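Local coordinates for uncharacterized protein Rv2277c (Mycobacterium tuberculosis, PDB 5VUG) that adopts a TIM-barrel fold of the glycerophosphodiester phosphodiesterase family and probably hydrolyses phosphoric diesters, although its substrate is not established, at residues 15-20 with 24-29; 35-40 with 275-280; 180-185 with 236-241. All blocks are in the same frame, centred on the assembly; numbering follows the deposited sequence.

Interaction 1 (15-20 with 24-29)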
ATOM      1  N   ALA A  15      -5.005   9.757  27.055  1.00  9.48           N
ATOM      2  CA  ALA A  15      -3.710   9.353  27.614  1.00  9.36           C
ATOM      3  C   ALA A  15      -3.382   7.919  27.201  1.00  8.65           C
ATOM      4  O   ALA A  15      -4.032   6.968  27.654  1.00  9.90           O
ATOM      5  CB  ALA A  15      -3.714   9.484  29.134  1.00 10.20           C
ATOM      6  N   HIS A  16      -2.344   7.759  26.378  1.00  9.70           N
ATOM      7  CA  HIS A  16      -1.976   6.447  25.853  1.00  9.02           C
ATOM      8  C   HIS A  16      -1.310   5.599  26.934  1.00  8.84           C
ATOM      9  O   HIS A  16      -0.228   5.946  27.420  1.00  8.79           O
ATOM     10  CB  HIS A  16      -1.013   6.633  24.686  1.00  9.81           C
ATOM     11  CG  HIS A  16      -0.660   5.360  23.987  1.00 10.57           C
ATOM     12  ND1 HIS A  16       0.614   5.089  23.541  1.00 10.98           N
ATOM     13  CD2 HIS A  16      -1.414   4.286  23.650  1.00 10.03           C
ATOM     14  CE1 HIS A  16       0.637   3.898  22.966  1.00 12.15           C
ATOM     15  NE2 HIS A  16      -0.582   3.390  23.014  1.00 12.18           N
ATOM     16  N   ARG A  17      -1.927   4.462  27.272  1.00  8.11           N
ATOM     17  CA  ARG A  17      -1.471   3.618  28.384  1.00  8.22           C
ATOM     18  C   ARG A  17      -1.373   4.431  29.673  1.00  9.89           C
ATOM     19  O   ARG A  17      -0.462   4.245  30.484  1.00 10.41           O
ATOM     20  CB  ARG A  17      -0.150   2.901  28.088  1.00 10.80           C
ATOM     21  CG  ARG A  17      -0.022   2.321  26.693  1.00 14.93           C
ATOM     22  CD  ARG A  17       1.377   1.744  26.536  1.00 19.95           C
ATOM     23  NE  ARG A  17       1.689   1.427  25.152  1.00 17.04           N
ATOM     24  CZ  ARG A  17       2.916   1.413  24.658  1.00 14.14           C
ATOM     25  NH1 ARG A  17       3.109   1.116  23.385  1.00 18.45           N
ATOM     26  NH2 ARG A  17       3.953   1.697  25.442  1.00 13.38           N
ATOM     27  N   ALA A  18      -2.325   5.354  29.848  1.00 10.31           N
ATOM     28  CA  ALA A  18      -2.378   6.274  30.977  1.00 11.11           C
ATOM     29  C   ALA A  18      -1.251   7.297  30.967  1.00 11.93           C
ATOM     30  O   ALA A  18      -1.007   7.955  31.985  1.00 11.89           O
ATOM     31  CB  ALA A  18      -2.479   5.555  32.336  1.00 10.20           C
ATOM     32  N   GLY A  19      -0.579   7.469  29.827  1.00 10.80           N
ATOM     33  CA  GLY A  19       0.448   8.485  29.690  1.00 12.09           C
ATOM     34  C   GLY A  19       1.857   7.974  29.916  1.00 13.01           C
ATOM     35  O   GLY A  19       2.568   8.455  30.807  1.00 12.57           O
ATOM     36  N   THR A  20       2.278   7.049  29.045  1.00 11.55           N
ATOM     37  CA  THR A  20       3.482   6.242  29.237  1.00 12.90           C
ATOM     38  C   THR A  20       4.765   7.073  29.369  1.00 12.57           C
ATOM     39  O   THR A  20       5.727   6.621  30.003  1.00 16.16           O
ATOM     40  CB  THR A  20       3.552   5.223  28.089  1.00 17.73           C
ATOM     41  OG1 THR A  20       4.739   4.434  28.184  1.00 18.15           O
ATOM     42  CG2 THR A  20       3.526   5.914  26.755  1.00 21.92           C
ATOM     43  N   PRO A  24       4.918   5.562  35.035  1.00 12.82           N
ATOM     44  CA  PRO A  24       4.851   4.152  34.611  1.00 12.23           C
ATOM     45  C   PRO A  24       3.519   3.797  33.968  1.00 12.28           C
ATOM     46  O   PRO A  24       2.456   4.013  34.561  1.00 13.49           O
ATOM     47  CB  PRO A  24       5.066   3.387  35.922  1.00 13.05           C
ATOM     48  CG  PRO A  24       5.990   4.305  36.703  1.00 12.67           C
ATOM     49  CD  PRO A  24       5.488   5.698  36.390  1.00 13.30           C
ATOM     50  N   GLU A  25       3.569   3.288  32.741  1.00 10.00           N
ATOM     51  CA  GLU A  25       2.346   3.086  31.978  1.00  9.51           C
ATOM     52  C   GLU A  25       1.425   2.091  32.677  1.00  9.39           C
ATOM     53  O   GLU A  25       1.867   1.177  33.377  1.00 12.08           O
ATOM     54  CB  GLU A  25       2.671   2.599  30.568  1.00 10.07           C
ATOM     55  CG  GLU A  25       3.441   1.281  30.514  1.00 11.08           C
ATOM     56  CD  GLU A  25       3.607   0.790  29.106  1.00 12.05           C
ATOM     57  OE1 GLU A  25       4.302   1.463  28.326  1.00 17.57           O
ATOM     58  OE2 GLU A  25       3.030  -0.262  28.773  1.00 11.46           O
ATOM     59  N   ASN A  26       0.121   2.284  32.491  1.00  8.12           N
ATOM     60  CA  ASN A  26      -0.866   1.321  32.966  1.00  9.04           C
ATOM     61  C   ASN A  26      -0.810   1.102  34.485  1.00 11.45           C
ATOM     62  O   ASN A  26      -1.066  -0.001  34.975  1.00 11.36           O
ATOM     63  CB  ASN A  26      -0.769   0.002  32.194  1.00 11.11           C
ATOM     64  CG  ASN A  26      -1.340   0.108  30.791  1.00  9.76           C
ATOM     65  OD1 ASN A  26      -2.426   0.674  30.593  1.00 11.30           O
ATOM     66  ND2 ASN A  26      -0.619  -0.446  29.805  1.00  9.52           N
ATOM     67  N   THR A  27      -0.513   2.162  35.245  1.00 11.54           N
ATOM     68  CA  THR A  27      -0.570   2.121  36.706  1.00  9.94           C
ATOM     69  C   THR A  27      -1.570   3.152  37.218  1.00 10.48           C
ATOM     70  O   THR A  27      -1.906   4.110  36.524  1.00 11.30           O
ATOM     71  CB  THR A  27       0.800   2.385  37.360  1.00 11.28           C
ATOM     72  OG1 THR A  27       1.238   3.710  37.032  1.00 12.84           O
ATOM     73  CG2 THR A  27       1.827   1.349  36.889  1.00 13.91           C
ATOM     74  N   VAL A  28      -2.041   2.949  38.453  1.00 10.63           N
ATOM     75  CA  VAL A  28      -2.944   3.926  39.068  1.00 11.66           C
ATOM     76  C   VAL A  28      -2.253   5.278  39.244  1.00 12.89           C
ATOM     77  O   VAL A  28      -2.866   6.331  39.024  1.00 12.71           O
ATOM     78  CB  VAL A  28      -3.556   3.383  40.374  1.00 13.65           C
ATOM     79  CG1 VAL A  28      -4.301   4.500  41.140  1.00 16.26           C
ATOM     80  CG2 VAL A  28      -4.493   2.208  40.056  1.00 15.22           C
ATOM     81  N   LEU A  29      -0.961   5.277  39.601  1.00 13.92           N
ATOM     82  CA  LEU A  29      -0.227   6.541  39.680  1.00 13.73           C
ATOM     83  C   LEU A  29      -0.323   7.308  38.366  1.00 12.18           C
ATOM     84  O   LEU A  29      -0.628   8.508  38.351  1.00 13.80           O
ATOM     85  CB  LEU A  29       1.238   6.314  40.081  1.00 14.48           C
ATOM     86  CG  LEU A  29       2.083   7.599  40.177  1.00 14.91           C
ATOM     87  CD1 LEU A  29       1.558   8.492  41.280  1.00 18.42           C
ATOM     88  CD2 LEU A  29       3.569   7.312  40.399  1.00 18.17           C
TER
HETATM   89  O   HOH W   1       5.843   4.053  31.168  1.00 12.88           O
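R17 and E25 form a salt bridge, NH2 to OE1 at 2.9 Å, across the loop that leads from strand 12-16 to helix 28-36, the first beta-alpha connection of this TIM barrel. The two side chains run alongside each other in the same direction, but guanidinium and carboxylate are turned 50° apart, and the union is made through NH2 rather than as a two-pronged pair. NH2 meets the syn side of OE1. T20 OG1 donates to the anti side of the same E25 OE1, 3.0 Å away, and both donors come from one face of the carboxylate. A T20 chi1 of 178° sets OG1 beside its own carbonyl carbon, facing the acid. The other oxygen, E25 OE2, is engaged by R58, so the carboxylate is gripped at both ends and its rotation fixed.

The backbones are also joined directly: N26 N donates to R17 O over 2.9 Å, from above the carbonyl plane. Water 1 adds a bridge, donating to T20 O and accepting from E25 N. Each segment carries a type II turn, A15 to A18 and P24 to T27. The second turn delivers T27 as N-cap of helix 28-36, where OG1 holds A30 N and also donates to P24 O.

Further out, N26 lays its amide near R17, ND2 standing 3.8 Å from R17 CB, while OD1 accepts from T45 N of strand 41-48. A18 CB approaches N26 N at 4.2 Å and packs onto A30 and I31 of the helix. H16, whose NE2 is hydrogen-bonded to a glycerol probably derived from the crystallisation liquor, lies under the arginine, with R17 CG 3.8 Å above the centre of the imidazole.

Interaction 2 (35-40 with 275-280)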
ATOM      1  N   VAL A  35      -5.475  12.214  34.801  1.00 12.84           N
ATOM      2  CA  VAL A  35      -6.687  12.971  35.127  1.00 13.11           C
ATOM      3  C   VAL A  35      -6.324  14.386  35.561  1.00 13.84           C
ATOM      4  O   VAL A  35      -6.912  15.367  35.095  1.00 14.64           O
ATOM      5  CB  VAL A  35      -7.518  12.244  36.202  1.00 14.29           C
ATOM      6  CG1 VAL A  35      -8.736  13.077  36.590  1.00 15.96           C
ATOM      7  CG2 VAL A  35      -7.954  10.862  35.724  1.00 13.69           C
ATOM      8  N   ALA A  36      -5.340  14.510  36.463  1.00 13.20           N
ATOM      9  CA  ALA A  36      -4.937  15.817  36.972  1.00 17.42           C
ATOM     10  C   ALA A  36      -4.382  16.715  35.871  1.00 16.68           C
ATOM     11  O   ALA A  36      -4.465  17.949  35.980  1.00 18.38           O
ATOM     12  CB  ALA A  36      -3.904  15.635  38.081  1.00 18.25           C
ATOM     13  N   ALA A  37      -3.821  16.121  34.809  1.00 16.09           N
ATOM     14  CA  ALA A  37      -3.318  16.869  33.663  1.00 15.91           C
ATOM     15  C   ALA A  37      -4.408  17.241  32.666  1.00 13.40           C
ATOM     16  O   ALA A  37      -4.095  17.804  31.612  1.00 18.26           O
ATOM     17  CB  ALA A  37      -2.196  16.096  32.954  1.00 16.50           C
ATOM     18  N   GLY A  38      -5.668  16.933  32.954  1.00 11.97           N
ATOM     19  CA  GLY A  38      -6.763  17.425  32.146  1.00 12.81           C
ATOM     20  C   GLY A  38      -7.146  16.586  30.951  1.00 12.72           C
ATOM     21  O   GLY A  38      -7.845  17.094  30.066  1.00 13.57           O
ATOM     22  N   VAL A  39      -6.735  15.318  30.894  1.00 12.92           N
ATOM     23  CA  VAL A  39      -7.084  14.507  29.726  1.00 12.68           C
ATOM     24  C   VAL A  39      -8.595  14.289  29.653  1.00 11.01           C
ATOM     25  O   VAL A  39      -9.323  14.356  30.654  1.00 13.36           O
ATOM     26  CB  VAL A  39      -6.322  13.173  29.692  1.00 10.30           C
ATOM     27  CG1 VAL A  39      -4.817  13.425  29.804  1.00 11.83           C
ATOM     28  CG2 VAL A  39      -6.847  12.222  30.771  1.00 11.26           C
ATOM     29  N   ASP A  40      -9.070  14.021  28.433  1.00 10.40           N
ATOM     30  CA  ASP A  40     -10.477  13.774  28.142  1.00 11.49           C
ATOM     31  C   ASP A  40     -10.801  12.296  27.976  1.00 12.97           C
ATOM     32  O   ASP A  40     -11.980  11.940  27.864  1.00 16.17           O
ATOM     33  CB  ASP A  40     -10.858  14.490  26.841  1.00 13.40           C
ATOM     34  CG  ASP A  40     -10.512  15.962  26.870  1.00 15.71           C
ATOM     35  OD1 ASP A  40     -11.155  16.702  27.645  1.00 17.86           O
ATOM     36  OD2 ASP A  40      -9.576  16.371  26.147  1.00 14.97           O
ATOM     37  N   ALA A 275       2.835  17.161  28.211  1.00 17.09           N
ATOM     38  CA  ALA A 275       3.162  17.913  27.003  1.00 17.64           C
ATOM     39  C   ALA A 275       1.901  18.384  26.294  1.00 18.35           C
ATOM     40  O   ALA A 275       1.854  19.505  25.771  1.00 18.66           O
ATOM     41  CB  ALA A 275       4.008  17.057  26.062  1.00 18.11           C
ATOM     42  N   ALA A 276       0.861  17.543  26.284  1.00 17.84           N
ATOM     43  CA  ALA A 276      -0.369  17.872  25.570  1.00 17.91           C
ATOM     44  C   ALA A 276      -1.095  19.053  26.200  1.00 17.74           C
ATOM     45  O   ALA A 276      -1.781  19.799  25.490  1.00 18.40           O
ATOM     46  CB  ALA A 276      -1.286  16.648  25.488  1.00 18.84           C
ATOM     47  N   GLN A 277      -0.953  19.236  27.519  1.00 19.28           N
ATOM     48  CA  GLN A 277      -1.495  20.421  28.184  1.00 19.08           C
ATOM     49  C   GLN A 277      -1.071  21.699  27.475  1.00 19.04           C
ATOM     50  O   GLN A 277      -1.865  22.637  27.349  1.00 22.65           O
ATOM     51  CB  GLN A 277      -0.996  20.492  29.629  1.00 25.40           C
ATOM     52  CG  GLN A 277      -1.795  19.728  30.643  1.00 28.20           C
ATOM     53  CD  GLN A 277      -1.372  20.067  32.062  1.00 30.65           C
ATOM     54  OE1 GLN A 277      -0.191  20.291  32.332  1.00 32.44           O
ATOM     55  NE2 GLN A 277      -2.337  20.126  32.972  1.00 34.49           N
ATOM     56  N   GLN A 278       0.183  21.759  27.014  1.00 18.67           N
ATOM     57  CA  GLN A 278       0.692  22.960  26.363  1.00 19.23           C
ATOM     58  C   GLN A 278       0.029  23.225  25.020  1.00 18.18           C
ATOM     59  O   GLN A 278       0.111  24.349  24.516  1.00 19.70           O
ATOM     60  CB  GLN A 278       2.206  22.860  26.176  1.00 20.64           C
ATOM     61  CG  GLN A 278       2.947  22.575  27.462  1.00 25.70           C
ATOM     62  CD  GLN A 278       2.737  23.661  28.492  1.00 33.62           C
ATOM     63  OE1 GLN A 278       2.866  24.849  28.189  1.00 34.75           O
ATOM     64  NE2 GLN A 278       2.398  23.264  29.714  1.00 35.93           N
ATOM     65  N   TRP A 279      -0.616  22.222  24.428  1.00 16.41           N
ATOM     66  CA  TRP A 279      -1.282  22.405  23.148  1.00 17.30           C
ATOM     67  C   TRP A 279      -2.627  23.093  23.288  1.00 15.47           C
ATOM     68  O   TRP A 279      -3.211  23.501  22.276  1.00 16.28           O
ATOM     69  CB  TRP A 279      -1.490  21.048  22.484  1.00 16.16           C
ATOM     70  CG  TRP A 279      -0.224  20.337  22.149  1.00 17.27           C
ATOM     71  CD1 TRP A 279       1.031  20.875  22.043  1.00 20.60           C
ATOM     72  CD2 TRP A 279      -0.088  18.942  21.874  1.00 17.11           C
ATOM     73  NE1 TRP A 279       1.936  19.892  21.713  1.00 21.28           N
ATOM     74  CE2 TRP A 279       1.271  18.697  21.603  1.00 21.61           C
ATOM     75  CE3 TRP A 279      -0.989  17.875  21.832  1.00 18.25           C
ATOM     76  CZ2 TRP A 279       1.752  17.424  21.291  1.00 22.46           C
ATOM     77  CZ3 TRP A 279      -0.517  16.617  21.514  1.00 19.53           C
ATOM     78  CH2 TRP A 279       0.843  16.399  21.253  1.00 20.25           C
ATOM     79  N   ARG A 280      -3.124  23.241  24.513  1.00 18.58           N
ATOM     80  CA  ARG A 280      -4.429  23.829  24.757  1.00 24.47           C
ATOM     81  C   ARG A 280      -4.342  25.192  25.433  1.00 25.76           C
ATOM     82  O   ARG A 280      -5.370  25.731  25.849  1.00 27.41           O
ATOM     83  CB  ARG A 280      -5.312  22.849  25.532  1.00 26.86           C
ATOM     84  CG  ARG A 280      -5.438  21.489  24.836  1.00 29.35           C
ATOM     85  CD  ARG A 280      -6.634  20.699  25.348  1.00 32.30           C
ATOM     86  NE  ARG A 280      -7.890  21.321  24.940  1.00 34.87           N
ATOM     87  CZ  ARG A 280      -9.052  21.155  25.569  1.00 37.58           C
ATOM     88  NH1 ARG A 280     -10.142  21.770  25.124  1.00 37.10           N
ATOM     89  NH2 ARG A 280      -9.123  20.382  26.648  1.00 37.12           N
TER
HETATM   90  O   HOH W   2      -7.662  18.074  27.450  1.00 21.45           O
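The carboxylate of D40 and the guanidinium of R280 approach from opposite directions with their planes 65° apart. D40 OD2 stands 4.1 Å from R280 NH2 and well out of the guanidinium plane, so no N-H is aimed at it and the two interact as charges alone. Another flat group, the amide of Q277, brings NE2 to A37 O at 3.2 Å, but the bond is weak, bent to 125° at the hydrogen. The extended Q277 chain lies across this carbonyl, with CG also 3.2 Å from A37 O, and NE2 comes to 4.0 Å from A37 CB. One face of the W279 indole carries A276 CA and A275 O, both towards the rim, and the ring stacks with Y257.

What closes the gap between D40 and R280 is water 2. It accepts from R280 NH2 at 2.8 Å and donates to D40 OD2 at 2.9 Å and to G38 O. G38 adopts positive phi in a Schellman motif ending helix 28-36, and this turn presents both A37 O and G38 O to the C-terminal segment.

The strongest polar partners of D40 and R280 lie outside the two segments: D40 OD2 accepts from I13 N, and R280 NE is in a salt bridge with D10. The contact thus joins the turn that ends helix 28-36 to segment 275-280, near the C-terminus of the chain, at the surface of the barrel. Its chemistry implies a largely water-mediated junction, in which one weak hydrogen bond from the Q277 amide and a shared water do the linking, while the distant charges probably add only a modest attraction.

Interaction 3 (180-185 with 236-241)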
ATOM      1  N   ARG A 180      -8.605   0.176   8.407  1.00 10.85           N
ATOM      2  CA  ARG A 180      -7.457   0.243   7.503  1.00 10.26           C
ATOM      3  C   ARG A 180      -7.888   0.156   6.043  1.00 11.89           C
ATOM      4  O   ARG A 180      -7.346   0.864   5.185  1.00 11.67           O
ATOM      5  CB  ARG A 180      -6.461  -0.878   7.823  1.00 11.77           C
ATOM      6  CG  ARG A 180      -5.139  -0.788   7.041  1.00 13.08           C
ATOM      7  CD  ARG A 180      -4.180  -1.953   7.346  1.00 13.96           C
ATOM      8  NE  ARG A 180      -4.863  -3.228   7.146  1.00 12.94           N
ATOM      9  CZ  ARG A 180      -5.206  -4.067   8.122  1.00 13.68           C
ATOM     10  NH1 ARG A 180      -4.878  -3.808   9.387  1.00 13.91           N
ATOM     11  NH2 ARG A 180      -5.875  -5.172   7.828  1.00 15.98           N
ATOM     12  N   GLN A 181      -8.845  -0.725   5.740  1.00 11.41           N
ATOM     13  CA  GLN A 181      -9.343  -0.852   4.374  1.00 11.00           C
ATOM     14  C   GLN A 181      -9.953   0.458   3.888  1.00 11.68           C
ATOM     15  O   GLN A 181      -9.685   0.905   2.767  1.00 11.87           O
ATOM     16  CB  GLN A 181     -10.386  -1.963   4.318  1.00 12.60           C
ATOM     17  CG  GLN A 181     -10.904  -2.213   2.919  1.00 14.98           C
ATOM     18  CD  GLN A 181      -9.878  -2.913   2.062  1.00 19.56           C
ATOM     19  OE1 GLN A 181      -9.470  -4.040   2.358  1.00 25.16           O
ATOM     20  NE2 GLN A 181      -9.435  -2.247   1.008  1.00 20.37           N
ATOM     21  N   ARG A 182     -10.780   1.093   4.727  1.00 12.39           N
ATOM     22  CA  ARG A 182     -11.419   2.336   4.316  1.00 11.67           C
ATOM     23  C   ARG A 182     -10.387   3.440   4.116  1.00 10.85           C
ATOM     24  O   ARG A 182     -10.465   4.200   3.142  1.00 10.66           O
ATOM     25  CB  ARG A 182     -12.485   2.755   5.332  1.00 11.27           C
ATOM     26  CG  ARG A 182     -13.479   3.745   4.749  1.00 11.35           C
ATOM     27  CD  ARG A 182     -14.545   4.214   5.737  1.00 12.67           C
ATOM     28  NE  ARG A 182     -15.419   3.145   6.224  1.00 14.21           N
ATOM     29  CZ  ARG A 182     -15.305   2.575   7.420  1.00 14.22           C
ATOM     30  NH1 ARG A 182     -14.343   2.960   8.253  1.00 13.28           N
ATOM     31  NH2 ARG A 182     -16.146   1.622   7.783  1.00 16.05           N
ATOM     32  N   LEU A 183      -9.396   3.525   5.009  1.00 11.03           N
ATOM     33  CA  LEU A 183      -8.370   4.557   4.884  1.00  9.91           C
ATOM     34  C   LEU A 183      -7.538   4.357   3.628  1.00 11.04           C
ATOM     35  O   LEU A 183      -7.209   5.328   2.936  1.00 11.63           O
ATOM     36  CB  LEU A 183      -7.455   4.539   6.104  1.00 10.53           C
ATOM     37  CG  LEU A 183      -8.047   5.133   7.379  1.00 11.05           C
ATOM     38  CD1 LEU A 183      -7.115   4.804   8.533  1.00 10.83           C
ATOM     39  CD2 LEU A 183      -8.262   6.654   7.229  1.00 11.56           C
ATOM     40  N   PHE A 184      -7.164   3.110   3.329  1.00 10.62           N
ATOM     41  CA  PHE A 184      -6.352   2.873   2.143  1.00 10.44           C
ATOM     42  C   PHE A 184      -7.160   3.013   0.859  1.00 11.09           C
ATOM     43  O   PHE A 184      -6.624   3.484  -0.154  1.00 11.74           O
ATOM     44  CB  PHE A 184      -5.593   1.548   2.242  1.00 12.77           C
ATOM     45  CG  PHE A 184      -4.289   1.671   2.985  1.00 14.22           C
ATOM     46  CD1 PHE A 184      -3.175   2.221   2.359  1.00 14.84           C
ATOM     47  CD2 PHE A 184      -4.182   1.285   4.314  1.00 13.65           C
ATOM     48  CE1 PHE A 184      -1.970   2.363   3.036  1.00 14.68           C
ATOM     49  CE2 PHE A 184      -2.973   1.423   5.001  1.00 13.71           C
ATOM     50  CZ  PHE A 184      -1.867   1.960   4.352  1.00 14.49           C
ATOM     51  N   ASN A 185      -8.439   2.634   0.864  1.00 12.29           N
ATOM     52  CA  ASN A 185      -9.265   2.927  -0.306  1.00 13.50           C
ATOM     53  C   ASN A 185      -9.342   4.430  -0.550  1.00 13.95           C
ATOM     54  O   ASN A 185      -9.185   4.897  -1.685  1.00 14.72           O
ATOM     55  CB  ASN A 185     -10.667   2.330  -0.153  1.00 14.12           C
ATOM     56  CG  ASN A 185     -10.746   0.881  -0.619  1.00 14.85           C
ATOM     57  OD1 ASN A 185     -10.001   0.457  -1.507  1.00 17.62           O
ATOM     58  ND2 ASN A 185     -11.662   0.113  -0.022  1.00 13.31           N
ATOM     59  N   ASP A 236     -13.864  13.153   6.582  1.00 17.70           N
ATOM     60  CA  ASP A 236     -15.233  13.339   6.114  1.00 19.59           C
ATOM     61  C   ASP A 236     -15.861  12.024   5.671  1.00 19.08           C
ATOM     62  O   ASP A 236     -17.049  11.781   5.921  1.00 19.57           O
ATOM     63  CB  ASP A 236     -15.274  14.360   4.979  1.00 24.03           C
ATOM     64  CG  ASP A 236     -16.647  14.436   4.313  1.00 35.14           C
ATOM     65  OD1 ASP A 236     -16.899  13.683   3.341  1.00 37.14           O
ATOM     66  OD2 ASP A 236     -17.486  15.237   4.779  1.00 39.25           O
ATOM     67  N   CYS A 237     -15.093  11.173   4.985  1.00 17.69           N
ATOM     68  CA  CYS A 237     -15.599   9.852   4.615  1.00 17.19           C
ATOM     69  C   CYS A 237     -16.065   9.072   5.844  1.00 18.19           C
ATOM     70  O   CYS A 237     -17.163   8.501   5.854  1.00 18.01           O
ATOM     71  CB  CYS A 237     -14.530   9.081   3.834  1.00 16.43           C
ATOM     72  SG  CYS A 237     -14.731   7.278   3.809  1.00 20.37           S
ATOM     73  N   PHE A 238     -15.249   9.053   6.903  1.00 15.25           N
ATOM     74  CA  PHE A 238     -15.622   8.306   8.104  1.00 14.84           C
ATOM     75  C   PHE A 238     -16.842   8.911   8.791  1.00 16.56           C
ATOM     76  O   PHE A 238     -17.740   8.181   9.230  1.00 16.59           O
ATOM     77  CB  PHE A 238     -14.448   8.254   9.089  1.00 13.62           C
ATOM     78  CG  PHE A 238     -13.484   7.120   8.840  1.00 11.57           C
ATOM     79  CD1 PHE A 238     -12.712   7.084   7.686  1.00 11.59           C
ATOM     80  CD2 PHE A 238     -13.342   6.096   9.768  1.00 12.44           C
ATOM     81  CE1 PHE A 238     -11.820   6.038   7.467  1.00 12.50           C
ATOM     82  CE2 PHE A 238     -12.453   5.052   9.560  1.00 13.13           C
ATOM     83  CZ  PHE A 238     -11.695   5.019   8.408  1.00 12.75           C
ATOM     84  N   ARG A 239     -16.909  10.240   8.874  1.00 18.34           N
ATOM     85  CA  ARG A 239     -17.807  10.886   9.821  1.00 22.10           C
ATOM     86  C   ARG A 239     -19.107  11.406   9.231  1.00 24.48           C
ATOM     87  O   ARG A 239     -20.077  11.576   9.982  1.00 25.45           O
ATOM     88  CB  ARG A 239     -17.091  12.042  10.520  1.00 22.22           C
ATOM     89  CG  ARG A 239     -16.074  11.564  11.528  1.00 25.87           C
ATOM     90  CD  ARG A 239     -15.882  12.610  12.582  1.00 32.14           C
ATOM     91  NE  ARG A 239     -15.150  13.740  12.039  1.00 32.74           N
ATOM     92  CZ  ARG A 239     -15.326  14.993  12.427  1.00 37.85           C
ATOM     93  NH1 ARG A 239     -14.605  15.963  11.878  1.00 34.26           N
ATOM     94  NH2 ARG A 239     -16.237  15.273  13.352  1.00 41.47           N
ATOM     95  N   SER A 240     -19.162  11.679   7.933  1.00 25.27           N
ATOM     96  CA  SER A 240     -20.307  12.391   7.380  1.00 25.44           C
ATOM     97  C   SER A 240     -21.554  11.518   7.434  1.00 28.72           C
ATOM     98  O   SER A 240     -21.578  10.416   6.871  1.00 31.58           O
ATOM     99  CB  SER A 240     -20.022  12.824   5.946  1.00 26.63           C
ATOM    100  OG  SER A 240     -21.128  13.536   5.431  1.00 30.78           O
ATOM    101  N   GLN A 241     -22.587  12.013   8.118  1.00 29.92           N
ATOM    102  CA  GLN A 241     -23.889  11.356   8.219  1.00 32.89           C
ATOM    103  C   GLN A 241     -23.809   9.978   8.866  1.00 29.45           C
ATOM    104  O   GLN A 241     -24.698   9.146   8.670  1.00 30.95           O
ATOM    105  CB  GLN A 241     -24.607  11.282   6.863  1.00 40.95           C
ATOM    106  CG  GLN A 241     -24.757  12.627   6.172  1.00 48.12           C
ATOM    107  CD  GLN A 241     -25.416  13.665   7.060  1.00 57.38           C
ATOM    108  OE1 GLN A 241     -26.466  13.417   7.655  1.00 61.33           O
ATOM    109  NE2 GLN A 241     -24.795  14.836   7.162  1.00 59.77           N
TER
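The helical segments 180-185 and 236-239 come nearest at R182 and F238, whose CA atoms are 8.2 Å apart, a separation bridged entirely by side chains. R182 lays its chain over one face of the F238 ring, with CD 4.0 Å from the ring centroid in a CH-pi contact. A bend about the CG-CD bond (chi3 -63°) keeps the guanidinium over that face: CZ is 4.6 Å from the centroid of F238, a cation-pi pair. The guanidinium does not lie flat on the ring, however. The planes stand 85° apart, and the guanidinium turns its edge to the ring face, R182 NH1 lying 3.1 Å from F238 CE2.

Three polar partners fix the arginine in this upright pose within a buried setting: NE donates to P194 O, NH2 to Q195 O, and NH1 makes a salt bridge with E174. Its aliphatic part also meets sulfur, R182 CD lying 3.6 Å from C237 SG. That sulfur is joined to C192 in a disulfide, which ties helix 232-239 covalently to the chain just after helix 176-189. L183 crosses F238 at about a right angle and sets CD2 3.6 Å from CE1 of the ring.

R180 starts out away from helix 232-239 and makes a salt bridge to E214 and a hydrogen bond to S223, both of the second subunit. Around the R182-F238 pair W230 meets the phenyl ring edge-to-face, and strand 201-205 supplies A202 beside F238 and F204 beside L183, so the two outer helices pack on each other and, through L183 and F238, on strand 201-205.

The three contacts sample distinct parts of one barrel. Interactions 1 and 2 are neighbours, their centres 14 Å apart, and share helix 28-36: interaction 1 secures the loop entering it and interaction 2 the turn leaving it. They meet where A15 CB packs on V39 CG1, at 4.1 Å. Interaction 3 lies on the other side of the chain's centre from interaction 1, about 30 Å away between centres. In sequence, interaction 1 is completed first; interaction 2 then spans most of the chain, and interaction 3 falls within that span. Interaction 2 thus brings the chain's end back beside its first helix, while interaction 3 pairs two helices, one of which, 176-189, also touches the second subunit.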